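Local coordinates for transcriptional regulator, ROK family (PDB 1Z05), which probably binds DNA as a zinc-containing transcriptional regulator of carbohydrate metabolism, a homologue of the E. coli repressor Mlc, at residues L246-V251 against G265-I270; V238-H243 against E359-G364; P177-S182 against H261-E266; I270-Q275 against G285-V290. One frame throughout, in Å; residues are numbered along the deposited sequence.

Contact 1. Residues L246-V251 against G265-I270; sequences LGAGIV and GELGHI. With ZN (zinc ion), chain B.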
loop_
_atom_site.group_PDB
_atom_site.type_symbol
_atom_site.label_atom_id
_atom_site.label_comp_id
_atom_site.label_asym_id
_atom_site.label_seq_id
_atom_site.Cartn_x
_atom_site.Cartn_y
_atom_site.Cartn_z
ATOM N N LEU A 246 11.179 16.092 -1.537
ATOM C CA LEU A 246 9.748 16.064 -1.323
ATOM C C LEU A 246 9.305 14.625 -1.303
ATOM O O LEU A 246 9.602 13.862 -2.224
ATOM C CB LEU A 246 9.009 16.858 -2.410
ATOM C CG LEU A 246 9.643 18.251 -2.509
ATOM C CD1 LEU A 246 10.417 18.433 -3.824
ATOM C CD2 LEU A 246 8.619 19.311 -2.313
ATOM N N GLY A 247 8.608 14.264 -0.234
ATOM C CA GLY A 247 8.208 12.888 -0.007
ATOM C C GLY A 247 6.858 12.831 0.655
ATOM O O GLY A 247 6.498 13.715 1.439
ATOM N N ALA A 248 6.099 11.800 0.312
ATOM C CA ALA A 248 4.840 11.542 0.966
ATOM C C ALA A 248 4.998 10.271 1.795
ATOM O O ALA A 248 5.500 9.258 1.302
ATOM C CB ALA A 248 3.738 11.377 -0.050
ATOM N N GLY A 249 4.583 10.347 3.054
ATOM C CA GLY A 249 4.485 9.181 3.912
ATOM C C GLY A 249 3.017 8.819 3.917
ATOM O O GLY A 249 2.188 9.568 4.426
ATOM N N ILE A 250 2.700 7.669 3.336
ATOM C CA ILE A 250 1.313 7.286 3.089
ATOM C C ILE A 250 0.876 6.246 4.114
ATOM O O ILE A 250 1.486 5.173 4.231
ATOM C CB ILE A 250 1.145 6.750 1.644
ATOM C CG1 ILE A 250 1.509 7.855 0.634
ATOM C CG2 ILE A 250 -0.283 6.245 1.401
ATOM C CD1 ILE A 250 2.116 7.339 -0.654
ATOM N N VAL A 251 -0.174 6.583 4.856
ATOM C CA VAL A 251 -0.782 5.648 5.790
ATOM C C VAL A 251 -2.061 5.098 5.155
ATOM O O VAL A 251 -2.975 5.852 4.793
ATOM C CB VAL A 251 -1.038 6.286 7.196
ATOM C CG1 VAL A 251 -1.700 5.291 8.159
ATOM C CG2 VAL A 251 0.262 6.795 7.794
ATOM N N GLY A 265 6.109 6.657 -2.085
ATOM C CA GLY A 265 5.632 8.015 -1.864
ATOM C C GLY A 265 6.613 9.113 -2.225
ATOM O O GLY A 265 6.333 10.286 -1.993
ATOM N N GLU A 266 7.765 8.748 -2.784
ATOM C CA GLU A 266 8.738 9.758 -3.201
ATOM C C GLU A 266 8.188 10.614 -4.346
ATOM O O GLU A 266 7.793 10.092 -5.391
ATOM C CB GLU A 266 10.076 9.124 -3.577
ATOM C CG GLU A 266 10.916 8.715 -2.372
ATOM C CD GLU A 266 11.109 9.852 -1.374
ATOM O OE1 GLU A 266 11.644 10.914 -1.762
ATOM O OE2 GLU A 266 10.717 9.682 -0.204
ATOM N N LEU A 267 8.168 11.929 -4.125
ATOM C CA LEU A 267 7.532 12.892 -5.038
ATOM C C LEU A 267 8.479 13.697 -5.922
ATOM O O LEU A 267 8.045 14.309 -6.899
ATOM C CB LEU A 267 6.668 13.884 -4.239
ATOM C CG LEU A 267 5.615 13.307 -3.303
ATOM C CD1 LEU A 267 4.996 14.419 -2.507
ATOM C CD2 LEU A 267 4.564 12.576 -4.111
ATOM N N GLY A 268 9.760 13.720 -5.572
ATOM C CA GLY A 268 10.697 14.693 -6.147
ATOM C C GLY A 268 10.957 14.595 -7.638
ATOM O O GLY A 268 11.368 15.577 -8.262
ATOM N N HIS A 269 10.743 13.416 -8.211
ATOM C CA HIS A 269 11.002 13.219 -9.637
ATOM C C HIS A 269 9.761 13.035 -10.500
ATOM O O HIS A 269 9.851 12.610 -11.654
ATOM C CB HIS A 269 12.069 12.157 -9.856
ATOM C CG HIS A 269 13.338 12.460 -9.124
ATOM N ND1 HIS A 269 14.284 13.340 -9.612
ATOM C CD2 HIS A 269 13.784 12.060 -7.909
ATOM C CE1 HIS A 269 15.277 13.435 -8.742
ATOM N NE2 HIS A 269 14.997 12.671 -7.702
ATOM N N ILE A 270 8.602 13.360 -9.932
ATOM C CA ILE A 270 7.386 13.522 -10.717
ATOM C C ILE A 270 7.552 14.780 -11.575
ATOM O O ILE A 270 7.861 15.855 -11.059
ATOM C CB ILE A 270 6.121 13.624 -9.817
ATOM C CG1 ILE A 270 5.926 12.329 -9.016
ATOM C CG2 ILE A 270 4.870 13.953 -10.664
ATOM C CD1 ILE A 270 4.918 12.436 -7.857
HETATM ZN ZN ZN B . 14.530 14.446 -11.421
HETATM O O HOH W 1 11.987 12.565 -3.842
#
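Leu267 lies across the backbone of Leu246-Ala248, where strand 246-252 of the C-terminal sheet in the ROK (ASKHA-type) fold meets the loop leading to the zinc site. The two segments run in nearly opposite directions and are joined at a single beta bridge, Gly247 with Glu266. Two hydrogen bonds flank it: Ala248 N to Gly265 O (2.8 Å), with the donor above the carbonyl plane, and Leu267 N to Leu246 O (3.1 Å). From its root outward, Leu267 first sets CB 4.2 Å from Leu246 CB and against Leu246 O. With chi1 -54°, CG is anti to the carbonyl carbon and passes 3.9 Å from Ala248 N, and CD1 lies against Gly247 C and Ala248 N and reaches Ala248 CB at 4.1 Å. It also packs on Val352 of helix 332-356 and Leu355 of the second subunit. In one of two conformers, Glu266 bends at chi2 (-53°) to bring its carboxylate back toward the strand; there OE2 pairs with Arg219, and a water ties OE1 to Leu246 O and accepts from Gly268 N. Gly265 CA lies 3.8 Å from Ile250 CD1. Three residues past Glu266, His269 ND1 binds the zinc ion at 2.1 Å.

Contact 2. Residues V238-H243 against E359-G364; sequences VLISIH and EKILIG. With SO4 (sulfate ion), chain C.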
loop_
_atom_site.group_PDB
_atom_site.type_symbol
_atom_site.label_atom_id
_atom_site.label_comp_id
_atom_site.label_asym_id
_atom_site.label_seq_id
_atom_site.Cartn_x
_atom_site.Cartn_y
_atom_site.Cartn_z
ATOM N N VAL A 238 -1.992 11.147 4.456
ATOM C CA VAL A 238 -0.732 11.381 3.780
ATOM C C VAL A 238 -0.015 12.522 4.489
ATOM O O VAL A 238 -0.606 13.571 4.743
ATOM C CB VAL A 238 -0.931 11.716 2.282
ATOM C CG1 VAL A 238 0.425 11.902 1.588
ATOM C CG2 VAL A 238 -1.717 10.605 1.578
ATOM N N LEU A 239 1.248 12.286 4.830
ATOM C CA LEU A 239 2.129 13.328 5.339
ATOM C C LEU A 239 3.025 13.789 4.200
ATOM O O LEU A 239 3.723 12.980 3.587
ATOM C CB LEU A 239 2.971 12.807 6.515
ATOM C CG LEU A 239 4.145 13.695 6.973
ATOM C CD1 LEU A 239 3.669 14.955 7.677
ATOM C CD2 LEU A 239 5.091 12.916 7.865
ATOM N N ILE A 240 2.997 15.088 3.909
ATOM C CA ILE A 240 3.888 15.653 2.906
ATOM C C ILE A 240 5.073 16.341 3.566
ATOM O O ILE A 240 4.921 17.340 4.288
ATOM C CB ILE A 240 3.165 16.611 1.907
ATOM C CG1 ILE A 240 1.912 15.937 1.314
ATOM C CG2 ILE A 240 4.150 17.099 0.830
ATOM C CD1 ILE A 240 2.201 14.745 0.382
ATOM N N SER A 241 6.249 15.770 3.327
ATOM C CA SER A 241 7.493 16.283 3.865
ATOM C C SER A 241 8.166 17.165 2.826
ATOM O O SER A 241 8.504 16.708 1.737
ATOM C CB SER A 241 8.414 15.137 4.295
ATOM O OG SER A 241 9.699 15.617 4.668
ATOM N N ILE A 242 8.342 18.433 3.184
ATOM C CA ILE A 242 8.977 19.421 2.333
ATOM C C ILE A 242 10.260 19.882 3.023
ATOM O O ILE A 242 10.210 20.580 4.042
ATOM C CB ILE A 242 8.029 20.633 2.079
ATOM C CG1 ILE A 242 6.660 20.144 1.605
ATOM C CG2 ILE A 242 8.653 21.625 1.080
ATOM C CD1 ILE A 242 5.484 20.999 2.091
ATOM N N HIS A 243 11.397 19.470 2.468
ATOM C CA HIS A 243 12.711 19.806 3.010
ATOM C C HIS A 243 13.717 19.840 1.849
ATOM O O HIS A 243 13.470 20.538 0.850
ATOM C CB HIS A 243 13.105 18.811 4.111
ATOM C CG HIS A 243 14.227 19.279 4.990
ATOM N ND1 HIS A 243 14.600 20.603 5.090
ATOM C CD2 HIS A 243 15.040 18.596 5.831
ATOM C CE1 HIS A 243 15.610 20.712 5.937
ATOM N NE2 HIS A 243 15.893 19.509 6.405
ATOM N N GLU A 359 -8.038 10.387 3.825
ATOM C CA GLU A 359 -9.010 11.108 4.653
ATOM C C GLU A 359 -8.398 12.358 5.282
ATOM O O GLU A 359 -9.109 13.167 5.874
ATOM C CB GLU A 359 -9.572 10.209 5.756
ATOM C CG GLU A 359 -10.220 8.921 5.268
ATOM C CD GLU A 359 -10.520 7.969 6.404
ATOM O OE1 GLU A 359 -9.728 7.024 6.628
ATOM O OE2 GLU A 359 -11.545 8.181 7.089
ATOM N N LYS A 360 -7.083 12.519 5.153
ATOM C CA LYS A 360 -6.401 13.670 5.748
ATOM C C LYS A 360 -5.034 13.919 5.134
ATOM O O LYS A 360 -4.310 12.975 4.807
ATOM C CB LYS A 360 -6.266 13.475 7.265
ATOM C CG LYS A 360 -6.209 14.765 8.059
ATOM C CD LYS A 360 -6.327 14.454 9.535
ATOM C CE LYS A 360 -6.306 15.712 10.366
ATOM N NZ LYS A 360 -6.289 15.363 11.806
ATOM N N ILE A 361 -4.689 15.198 4.986
ATOM C CA ILE A 361 -3.383 15.608 4.473
ATOM C C ILE A 361 -2.654 16.403 5.546
ATOM O O ILE A 361 -3.188 17.392 6.053
ATOM C CB ILE A 361 -3.489 16.491 3.185
ATOM C CG1 ILE A 361 -4.341 15.816 2.103
ATOM C CG2 ILE A 361 -2.083 16.864 2.664
ATOM C CD1 ILE A 361 -3.837 14.459 1.641
ATOM N N LEU A 362 -1.440 15.972 5.882
ATOM C CA LEU A 362 -0.587 16.752 6.784
ATOM C C LEU A 362 0.613 17.303 6.036
ATOM O O LEU A 362 1.186 16.630 5.177
ATOM C CB LEU A 362 -0.086 15.923 7.972
ATOM C CG LEU A 362 -1.002 15.040 8.819
ATOM C CD1 LEU A 362 -0.273 14.616 10.084
ATOM C CD2 LEU A 362 -2.279 15.732 9.183
ATOM N N ILE A 363 0.994 18.523 6.398
ATOM C CA ILE A 363 2.149 19.196 5.833
ATOM C C ILE A 363 3.219 19.349 6.920
ATOM O O ILE A 363 2.942 19.829 8.015
ATOM C CB ILE A 363 1.746 20.590 5.252
ATOM C CG1 ILE A 363 0.586 20.446 4.238
ATOM C CG2 ILE A 363 2.946 21.299 4.639
ATOM C CD1 ILE A 363 0.966 19.704 2.929
ATOM N N GLY A 364 4.431 18.918 6.617
ATOM C CA GLY A 364 5.538 19.056 7.545
ATOM C C GLY A 364 6.731 19.750 6.919
ATOM O O GLY A 364 7.070 19.501 5.753
HETATM S S SO4 C . 18.989 17.222 8.329
HETATM O O1 SO4 C . 18.273 17.633 9.530
HETATM O O2 SO4 C . 18.144 17.354 7.153
HETATM O O3 SO4 C . 20.156 18.096 8.215
HETATM O O4 SO4 C . 19.400 15.826 8.448
#
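Two parallel neighbouring strands of the C-terminal mixed sheet, 237-242 and 360-364, pair here within the ASKHA-type ROK fold. Their short axes diverge by 20°, and four successive bridges run from Val238-Ile361 to Ser241-Gly364. Val238 and Ile240 each use both N and O, and Ile242 adds its N, giving five backbone bonds; Ile240 N to Leu362 O is 2.7 Å and almost straight at 176°. On the face carrying Val238, Ile240, Ile361 and Ile363, the aliphatic side chains touch: Ile361 CD1 comes within 4.0 Å of Val238 CB, and Ile363 CD1 within 3.9 Å of Ile240 CB. Ile363 turns its other branch, CG2, to Ile242 CD1 at 3.6 Å, the two side chains crossing at a slant. Helix 332-356 lies over this face through Val352, Ile349 and Leu345. On the face of Leu239 and Leu362, Leu239 has CG anti to its own N (chi1 168°), which carries CD1 across to Leu362 CB, 3.9 Å away. Trp221 of helix 217-228 touches Leu239 on that side, and Gly364, with no side chain, lets Leu239 CD1 lie near its N. Past the strand end, His243 meets a sulfate, probably from the crystallisation liquor, at its ring edge: NE2 to O2, 3.2 Å, is a weak hydrogen bond.

Contact 3. Residues P177-S182 against H261-E266; sequences PGLVNS and HGNIGE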
loop_
_atom_site.group_PDB
_atom_site.type_symbol
_atom_site.label_atom_id
_atom_site.label_comp_id
_atom_site.label_asym_id
_atom_site.label_seq_id
_atom_site.Cartn_x
_atom_site.Cartn_y
_atom_site.Cartn_z
ATOM N N PRO A 177 17.306 9.722 6.483
ATOM C CA PRO A 177 16.893 9.865 5.074
ATOM C C PRO A 177 17.536 8.761 4.220
ATOM O O PRO A 177 18.515 8.150 4.651
ATOM C CB PRO A 177 17.455 11.233 4.683
ATOM C CG PRO A 177 18.640 11.434 5.614
ATOM C CD PRO A 177 18.218 10.800 6.915
ATOM N N GLY A 178 16.994 8.504 3.033
ATOM C CA GLY A 178 17.609 7.547 2.114
ATOM C C GLY A 178 16.827 6.269 1.878
ATOM O O GLY A 178 15.692 6.140 2.321
ATOM N N LEU A 179 17.439 5.324 1.166
ATOM C CA LEU A 179 16.788 4.043 0.879
ATOM C C LEU A 179 17.067 3.042 1.993
ATOM O O LEU A 179 18.223 2.714 2.277
ATOM C CB LEU A 179 17.232 3.480 -0.483
ATOM C CG LEU A 179 17.048 4.333 -1.743
ATOM C CD1 LEU A 179 17.511 3.571 -2.989
ATOM C CD2 LEU A 179 15.607 4.817 -1.921
ATOM N N VAL A 180 16.004 2.568 2.627
ATOM C CA VAL A 180 16.128 1.729 3.813
ATOM C C VAL A 180 15.239 0.495 3.675
ATOM O O VAL A 180 14.035 0.602 3.399
ATOM C CB VAL A 180 15.784 2.524 5.112
ATOM C CG1 VAL A 180 15.847 1.640 6.355
ATOM C CG2 VAL A 180 16.681 3.769 5.264
ATOM N N ASN A 181 15.850 -0.676 3.834
ATOM C CA ASN A 181 15.103 -1.916 3.986
ATOM C C ASN A 181 14.892 -2.174 5.479
ATOM O O ASN A 181 15.821 -2.579 6.191
ATOM C CB ASN A 181 15.837 -3.081 3.315
ATOM C CG ASN A 181 15.022 -4.377 3.314
ATOM O OD1 ASN A 181 14.323 -4.699 4.278
ATOM N ND2 ASN A 181 15.115 -5.124 2.226
ATOM N N SER A 182 13.671 -1.917 5.941
ATOM C CA SER A 182 13.301 -2.037 7.352
ATOM C C SER A 182 13.300 -3.472 7.870
ATOM O O SER A 182 13.745 -3.734 8.997
ATOM C CB SER A 182 11.920 -1.417 7.591
ATOM O OG SER A 182 12.041 -0.023 7.742
ATOM N N HIS A 261 12.465 -0.621 -0.192
ATOM C CA HIS A 261 13.507 0.403 -0.143
ATOM C C HIS A 261 13.091 1.638 0.661
ATOM O O HIS A 261 13.805 2.644 0.675
ATOM C CB HIS A 261 13.955 0.798 -1.559
ATOM C CG HIS A 261 14.537 -0.333 -2.359
ATOM N ND1 HIS A 261 14.514 -0.357 -3.739
ATOM C CD2 HIS A 261 15.151 -1.478 -1.975
ATOM C CE1 HIS A 261 15.095 -1.464 -4.169
ATOM N NE2 HIS A 261 15.490 -2.162 -3.119
ATOM N N GLY A 262 11.945 1.557 1.336
ATOM C CA GLY A 262 11.469 2.643 2.193
ATOM C C GLY A 262 11.206 3.938 1.447
ATOM O O GLY A 262 11.351 5.024 2.011
ATOM N N ASN A 263 10.824 3.812 0.173
ATOM C CA ASN A 263 10.704 4.948 -0.731
ATOM C C ASN A 263 9.319 5.089 -1.376
ATOM O O ASN A 263 9.150 5.871 -2.327
ATOM C CB ASN A 263 11.779 4.852 -1.823
ATOM C CG ASN A 263 11.644 3.595 -2.679
ATOM O OD1 ASN A 263 10.852 2.695 -2.377
ATOM N ND2 ASN A 263 12.432 3.526 -3.744
ATOM N N ILE A 264 8.331 4.347 -0.873
ATOM C CA ILE A 264 6.969 4.502 -1.392
ATOM C C ILE A 264 6.481 5.907 -1.057
ATOM O O ILE A 264 6.455 6.309 0.106
ATOM C CB ILE A 264 5.970 3.423 -0.864
ATOM C CG1 ILE A 264 6.455 2.002 -1.185
ATOM C CG2 ILE A 264 4.563 3.655 -1.421
ATOM C CD1 ILE A 264 6.573 1.684 -2.657
ATOM N N GLY A 265 6.109 6.657 -2.085
ATOM C CA GLY A 265 5.632 8.015 -1.864
ATOM C C GLY A 265 6.613 9.113 -2.225
ATOM O O GLY A 265 6.333 10.286 -1.993
ATOM N N GLU A 266 7.765 8.748 -2.784
ATOM C CA GLU A 266 8.738 9.758 -3.201
ATOM C C GLU A 266 8.188 10.614 -4.346
ATOM O O GLU A 266 7.793 10.092 -5.391
ATOM C CB GLU A 266 10.076 9.124 -3.577
ATOM C CG GLU A 266 10.916 8.715 -2.372
ATOM C CD GLU A 266 11.109 9.852 -1.374
ATOM O OE1 GLU A 266 11.644 10.914 -1.762
ATOM O OE2 GLU A 266 10.717 9.682 -0.204
HETATM O O HOH W 2 13.172 7.049 0.477
#
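Leu179 and Val180, at the antiparallel hairpin of strands 179-181 and 186-189 in the ROK fold, meet the loop His261-Asn263 that follows strand 255-256. The close side combines backbone with the Leu179 side chain. His261 O accepts from Val180 N at 2.9 Å, with the donor far above the carbonyl plane (64° out of it) and the C=O...N angle only 115°, and the same oxygen touches Leu179 CA at 3.3 Å. Gly262, at positive phi, turns a face without a side chain to Val180 O. Leu179 has CG anti to its carbonyl carbon (chi1 -56°), and its CD2 branch crosses obliquely to Asn263 CB, 3.8 Å away, while the same CD2 stands 4.4 Å from His261 CB. The Val180 side chain points away from the loop, onto Val214 of strand 212-216. His261 and Asn263 also pack on Asn357 of the second subunit, so the loop faces the dimer partner as well as the hairpin. The hydrated edge differs: no direct bond joins Gly178 and Gly262, and Gly178 O has a second partner in Asn216 ND2. A water bridges the two glycines, donating to Gly178 O at 3.3 Å and to Gly262 O at 3.1 Å.

Contact 4. Residues I270-Q275 against G285-V290; sequences IQIDPQ and GCLETV. With ZN (zinc ion), chain B.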
loop_
_atom_site.group_PDB
_atom_site.type_symbol
_atom_site.label_atom_id
_atom_site.label_comp_id
_atom_site.label_asym_id
_atom_site.label_seq_id
_atom_site.Cartn_x
_atom_site.Cartn_y
_atom_site.Cartn_z
ATOM N N ILE A 270 8.602 13.360 -9.932
ATOM C CA ILE A 270 7.386 13.522 -10.717
ATOM C C ILE A 270 7.552 14.780 -11.575
ATOM O O ILE A 270 7.861 15.855 -11.059
ATOM C CB ILE A 270 6.121 13.624 -9.817
ATOM C CG1 ILE A 270 5.926 12.329 -9.016
ATOM C CG2 ILE A 270 4.870 13.953 -10.664
ATOM C CD1 ILE A 270 4.918 12.436 -7.857
ATOM N N GLN A 271 7.376 14.633 -12.886
ATOM C CA GLN A 271 7.447 15.770 -13.805
ATOM C C GLN A 271 6.226 16.670 -13.614
ATOM O O GLN A 271 5.104 16.251 -13.856
ATOM C CB GLN A 271 7.560 15.313 -15.261
ATOM C CG GLN A 271 7.968 16.448 -16.195
ATOM C CD GLN A 271 7.977 16.041 -17.643
ATOM O OE1 GLN A 271 6.927 15.915 -18.266
ATOM N NE2 GLN A 271 9.170 15.851 -18.199
ATOM N N ILE A 272 6.445 17.892 -13.141
ATOM C CA ILE A 272 5.340 18.843 -12.939
ATOM C C ILE A 272 5.363 19.982 -13.955
ATOM O O ILE A 272 4.370 20.700 -14.118
ATOM C CB ILE A 272 5.264 19.419 -11.486
ATOM C CG1 ILE A 272 6.652 19.684 -10.907
ATOM C CG2 ILE A 272 4.454 18.495 -10.566
ATOM C CD1 ILE A 272 7.288 20.946 -11.383
ATOM N N ASP A 273 6.500 20.145 -14.627
ATOM C CA ASP A 273 6.624 21.107 -15.720
ATOM C C ASP A 273 7.269 20.452 -16.941
ATOM O O ASP A 273 8.480 20.221 -16.955
ATOM C CB ASP A 273 7.415 22.353 -15.285
ATOM C CG ASP A 273 7.498 23.420 -16.385
ATOM O OD1 ASP A 273 6.722 23.356 -17.368
ATOM O OD2 ASP A 273 8.346 24.333 -16.263
ATOM N N PRO A 274 6.459 20.169 -17.980
ATOM C CA PRO A 274 6.930 19.540 -19.222
ATOM C C PRO A 274 8.102 20.277 -19.884
ATOM O O PRO A 274 8.977 19.631 -20.476
ATOM C CB PRO A 274 5.694 19.580 -20.134
ATOM C CG PRO A 274 4.763 20.583 -19.500
ATOM C CD PRO A 274 5.016 20.464 -18.033
ATOM N N GLN A 275 8.117 21.608 -19.777
ATOM C CA GLN A 275 9.187 22.433 -20.342
ATOM C C GLN A 275 10.006 23.116 -19.238
ATOM O O GLN A 275 10.149 24.342 -19.231
ATOM C CB GLN A 275 8.616 23.501 -21.297
ATOM C CG GLN A 275 7.334 23.123 -22.067
ATOM C CD GLN A 275 7.518 21.982 -23.063
ATOM O OE1 GLN A 275 6.566 21.263 -23.370
ATOM N NE2 GLN A 275 8.739 21.812 -23.573
ATOM N N GLY A 285 12.089 19.135 -15.554
ATOM C CA GLY A 285 10.801 19.544 -14.988
ATOM C C GLY A 285 10.315 18.799 -13.756
ATOM O O GLY A 285 9.139 18.896 -13.395
ATOM N N CYS A 286 11.222 18.057 -13.111
ATOM C CA CYS A 286 10.930 17.335 -11.868
ATOM C C CYS A 286 10.448 18.279 -10.768
ATOM O O CYS A 286 10.849 19.444 -10.728
ATOM C CB CYS A 286 12.183 16.575 -11.400
ATOM S SG CYS A 286 12.763 15.299 -12.556
ATOM N N LEU A 287 9.590 17.789 -9.874
ATOM C CA LEU A 287 9.130 18.593 -8.746
ATOM C C LEU A 287 10.283 19.208 -7.933
ATOM O O LEU A 287 10.206 20.358 -7.509
ATOM C CB LEU A 287 8.202 17.785 -7.827
ATOM C CG LEU A 287 7.595 18.487 -6.613
ATOM C CD1 LEU A 287 6.619 19.622 -7.030
ATOM C CD2 LEU A 287 6.875 17.489 -5.704
ATOM N N GLU A 288 11.355 18.460 -7.705
ATOM C CA GLU A 288 12.416 19.030 -6.875
ATOM C C GLU A 288 13.211 20.182 -7.520
ATOM O O GLU A 288 13.962 20.871 -6.830
ATOM C CB GLU A 288 13.310 17.954 -6.242
ATOM C CG GLU A 288 14.256 17.241 -7.146
ATOM C CD GLU A 288 15.218 16.381 -6.338
ATOM O OE1 GLU A 288 14.767 15.675 -5.399
ATOM O OE2 GLU A 288 16.426 16.425 -6.630
ATOM N N THR A 289 13.011 20.411 -8.819
ATOM C CA THR A 289 13.623 21.555 -9.508
ATOM C C THR A 289 12.935 22.876 -9.148
ATOM O O THR A 289 13.472 23.953 -9.428
ATOM C CB THR A 289 13.624 21.407 -11.055
ATOM O OG1 THR A 289 12.278 21.450 -11.555
ATOM C CG2 THR A 289 14.298 20.111 -11.480
ATOM N N VAL A 290 11.747 22.794 -8.547
ATOM C CA VAL A 290 10.980 23.984 -8.212
ATOM C C VAL A 290 10.548 24.023 -6.737
ATOM O O VAL A 290 10.048 25.048 -6.263
ATOM C CB VAL A 290 9.706 24.142 -9.121
ATOM C CG1 VAL A 290 10.071 24.281 -10.586
ATOM C CG2 VAL A 290 8.727 22.973 -8.925
HETATM ZN ZN ZN B . 14.530 14.446 -11.421
#
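Gly285 O, a single carbonyl oxygen, holds two successive backbone N-H groups: Ile272 N at 2.9 Å, tilted from the carbonyl plane, and Asp273 N at 3.2 Å, in that plane on a lone pair. Gly285, at positive phi (80°), also brings its CA to 3.1 Å from Asp273 O, so the two backbones lie too close here for a side chain. Ile270 O takes the N-H of Leu287 on the far side of the single bridge between Gln271 and Cys286. Ile272 then fills the angle between this backbone and the start of the short helix. Its CG1 sits between the backbone N and the carbonyl carbon (chi1 38°), pressed to 3.5 Å from Leu287 CA, and CD1 meets Val290 CG2 tip to tip, also at 3.5 Å; both pairs are tighter than usual carbon contacts. Tyr344 of helix 332-356 packs on Ile272 and Val290. This is the zinc-binding loop of the ROK regulator: Cys286, whose CB points away from Ile270-Gln275, binds the metal through SG at 2.3 Å, with His269, Cys279 and Cys281 completing the site. The carbonyl of Cys286 accepts twice from Thr289, through backbone N and through OG1, the latter in the carbonyl plane. Gln271 CG touches Gly285 O; beyond it the chain is extended and NE2 bonds to Tyr284 O. At the outer end Asp273 forms an Asx turn, OD1 receiving Gln275 N at 3.3 Å from above the carboxylate plane.

Contacts 1, 2 and 4 are buried, whereas contact 3 is partly exposed. Contact 2 is regular parallel sheet with aliphatic faces. Contact 1 borders it on the same sheet: Gly249 N probably bonds to Leu239 O at 2.8 Å, and Ala248 packs on Val238 and Ile240. Contacts 1 and 3 share Gly265 and Glu266, so one loop runs from the hairpin side to the sheet. Contacts 1 and 4 share Ile270 and each supplies a zinc ligand. In both, isolated bridges and glycines replace continuous strand pairing. Contact 4 lies farthest out; its centre is about 26 Å from the centre of the chain. Contacts 1, 3 and 4 all have packing against the second subunit.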